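Local coordinates for 2-polyprenyl-6-methoxyphenol hydroxylase-like FAD-dependent oxidoreductase (Streptomyces sp. NRRL 11266, PDB 6UI5), which is a flavin-dependent oxidoreductase resembling the aromatic-ring hydroxylases and binds flavin-adenine dinucleotide in a Rossmann-type domain, at residues A[172-177]-A[345-350]. Numbering follows the deposited sequence.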
loop_
_atom_site.group_PDB
_atom_site.type_symbol
_atom_site.label_atom_id
_atom_site.label_comp_id
_atom_site.label_asym_id
_atom_site.label_seq_id
_atom_site.Cartn_x
_atom_site.Cartn_y
_atom_site.Cartn_z
ATOM N N ASP A 172 12.342 -13.684 4.046
ATOM C CA ASP A 172 12.417 -14.140 2.666
ATOM C C ASP A 172 12.690 -12.957 1.745
ATOM O O ASP A 172 12.525 -11.804 2.130
ATOM C CB ASP A 172 11.140 -14.861 2.255
ATOM C CG ASP A 172 11.416 -16.053 1.367
ATOM O OD1 ASP A 172 12.556 -16.566 1.403
ATOM O OD2 ASP A 172 10.501 -16.474 0.633
ATOM N N ASP A 173 13.164 -13.252 0.533
ATOM C CA ASP A 173 13.384 -12.221 -0.478
ATOM C C ASP A 173 13.024 -12.781 -1.836
ATOM O O ASP A 173 13.276 -13.957 -2.109
ATOM C CB ASP A 173 14.837 -11.712 -0.494
ATOM C CG ASP A 173 15.238 -11.032 0.826
ATOM O OD1 ASP A 173 15.723 -11.788 1.704
ATOM O OD2 ASP A 173 15.062 -9.774 0.984
ATOM N N TRP A 174 12.384 -11.955 -2.666
ATOM C CA TRP A 174 12.133 -12.330 -4.056
ATOM C C TRP A 174 13.263 -11.905 -4.988
ATOM O O TRP A 174 13.247 -12.253 -6.174
ATOM C CB TRP A 174 10.810 -11.733 -4.556
ATOM C CG TRP A 174 10.801 -10.236 -4.659
ATOM C CD1 TRP A 174 11.108 -9.482 -5.760
ATOM C CD2 TRP A 174 10.442 -9.304 -3.619
ATOM N NE1 TRP A 174 10.972 -8.135 -5.462
ATOM C CE2 TRP A 174 10.564 -8.005 -4.157
ATOM C CE3 TRP A 174 10.026 -9.445 -2.290
ATOM C CZ2 TRP A 174 10.286 -6.853 -3.403
ATOM C CZ3 TRP A 174 9.759 -8.300 -1.545
ATOM C CH2 TRP A 174 9.906 -7.023 -2.102
ATOM N N VAL A 175 14.224 -11.150 -4.481
ATOM C CA VAL A 175 15.418 -10.814 -5.232
ATOM C C VAL A 175 16.553 -10.666 -4.230
ATOM O O VAL A 175 16.334 -10.305 -3.064
ATOM C CB VAL A 175 15.206 -9.534 -6.075
ATOM C CG1 VAL A 175 14.909 -8.337 -5.165
ATOM C CG2 VAL A 175 16.437 -9.281 -6.993
ATOM N N ILE A 176 17.764 -10.986 -4.678
ATOM C CA ILE A 176 18.962 -10.836 -3.859
ATOM C C ILE A 176 19.703 -9.593 -4.333
ATOM O O ILE A 176 20.228 -9.561 -5.451
ATOM C CB ILE A 176 19.866 -12.075 -3.919
ATOM C CG1 ILE A 176 19.103 -13.330 -3.492
ATOM C CG2 ILE A 176 21.043 -11.863 -3.004
ATOM C CD1 ILE A 176 18.274 -13.156 -2.194
ATOM N N VAL A 177 19.749 -8.565 -3.490
ATOM C CA VAL A 177 20.466 -7.337 -3.824
ATOM C C VAL A 177 21.943 -7.503 -3.492
ATOM O O VAL A 177 22.306 -7.944 -2.391
ATOM C CB VAL A 177 19.874 -6.139 -3.080
ATOM C CG1 VAL A 177 20.639 -4.866 -3.435
ATOM C CG2 VAL A 177 18.407 -6.003 -3.419
ATOM N N GLN A 345 9.468 -0.748 0.032
ATOM C CA GLN A 345 10.216 0.172 -0.823
ATOM C C GLN A 345 10.860 -0.566 -1.993
ATOM O O GLN A 345 10.814 -0.083 -3.130
ATOM C CB GLN A 345 11.270 0.940 -0.013
ATOM C CG GLN A 345 10.669 2.094 0.824
ATOM C CD GLN A 345 11.726 2.886 1.595
ATOM O OE1 GLN A 345 12.584 3.548 0.991
ATOM N NE2 GLN A 345 11.683 2.803 2.941
ATOM N N LEU A 346 11.439 -1.750 -1.753
ATOM C CA LEU A 346 12.090 -2.449 -2.867
ATOM C C LEU A 346 11.083 -2.807 -3.960
ATOM O O LEU A 346 11.430 -2.811 -5.150
ATOM C CB LEU A 346 12.811 -3.709 -2.381
ATOM C CG LEU A 346 14.147 -3.510 -1.657
ATOM C CD1 LEU A 346 14.833 -4.848 -1.403
ATOM C CD2 LEU A 346 15.060 -2.574 -2.439
ATOM N N ALA A 347 9.823 -3.061 -3.585
ATOM C CA ALA A 347 8.860 -3.529 -4.580
ATOM C C ALA A 347 8.389 -2.422 -5.502
ATOM O O ALA A 347 7.593 -2.702 -6.402
ATOM C CB ALA A 347 7.655 -4.178 -3.900
ATOM N N LEU A 348 8.837 -1.182 -5.294
ATOM C CA LEU A 348 8.660 -0.123 -6.282
ATOM C C LEU A 348 9.838 -0.026 -7.244
ATOM O O LEU A 348 9.845 0.854 -8.115
ATOM C CB LEU A 348 8.439 1.236 -5.604
ATOM C CG LEU A 348 7.156 1.416 -4.788
ATOM C CD1 LEU A 348 7.247 0.716 -3.478
ATOM C CD2 LEU A 348 6.820 2.889 -4.571
ATOM N N LEU A 349 10.823 -0.911 -7.110
ATOM C CA LEU A 349 12.003 -0.902 -7.950
ATOM C C LEU A 349 12.103 -2.132 -8.833
ATOM O O LEU A 349 12.372 -2.023 -10.032
ATOM C CB LEU A 349 13.243 -0.780 -7.058
ATOM C CG LEU A 349 13.295 0.586 -6.390
ATOM C CD1 LEU A 349 14.398 0.613 -5.368
ATOM C CD2 LEU A 349 13.519 1.644 -7.457
ATOM N N TYR A 350 11.865 -3.305 -8.274
ATOM C CA TYR A 350 12.172 -4.520 -8.981
ATOM C C TYR A 350 11.276 -5.662 -8.521
ATOM O O TYR A 350 10.974 -5.771 -7.351
ATOM C CB TYR A 350 13.654 -4.861 -8.767
ATOM C CG TYR A 350 14.118 -6.115 -9.471
ATOM C CD1 TYR A 350 14.632 -6.065 -10.769
ATOM C CD2 TYR A 350 14.044 -7.353 -8.844
ATOM C CE1 TYR A 350 15.057 -7.214 -11.415
ATOM C CE2 TYR A 350 14.449 -8.502 -9.488
ATOM C CZ TYR A 350 14.964 -8.431 -10.766
ATOM O OH TYR A 350 15.374 -9.591 -11.389
#
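The indole of Trp174 reaches across to the turn that ends helix 325-346 and gives its ring N-H to the backbone of Tyr350. Trp174 NE1 lies 3.0 Å from Tyr350 O, and the bond is nearly straight, with an N-H...O angle of 165°. The oxygen sits at the indole edge, close to the ring plane, whereas the donor approaches 33° out of the carbonyl plane. Trp174 holds CG between its backbone N and carbonyl carbon (chi1 67°); this first torsion carries the indole across the contact, and the second sets its N-H edge against the turn. Within the turn, Leu346 O accepts from both Leu349 N and Tyr350 N, bringing the chain round to present the Tyr350 carbonyl.

Residues 172-177 belong to the FAD binding domain, whose large antiparallel sheet includes strand 176-185; the chain around the start of this strand packs here against the end of helix 325-346, and the side chain of Val177 is about 9 Å from the bound FAD.

Apolar packing accounts for the other contacts. On the N-H side of the indole, Trp174 CZ2 lies 3.8 Å from Ala347 CB in the turn and 4.2 Å from Leu346 CB at the helix end. Val175 sets its CG2 branch 3.3 Å from CE2 of Tyr350, whose ring also meets that of Phe224. Further along the strand, Val177 CG2 meets Leu346 CD1 at 4.3 Å, and both side chains also touch Phe224 of strand 216-225. Pro353 of the second subunit packs against Trp174.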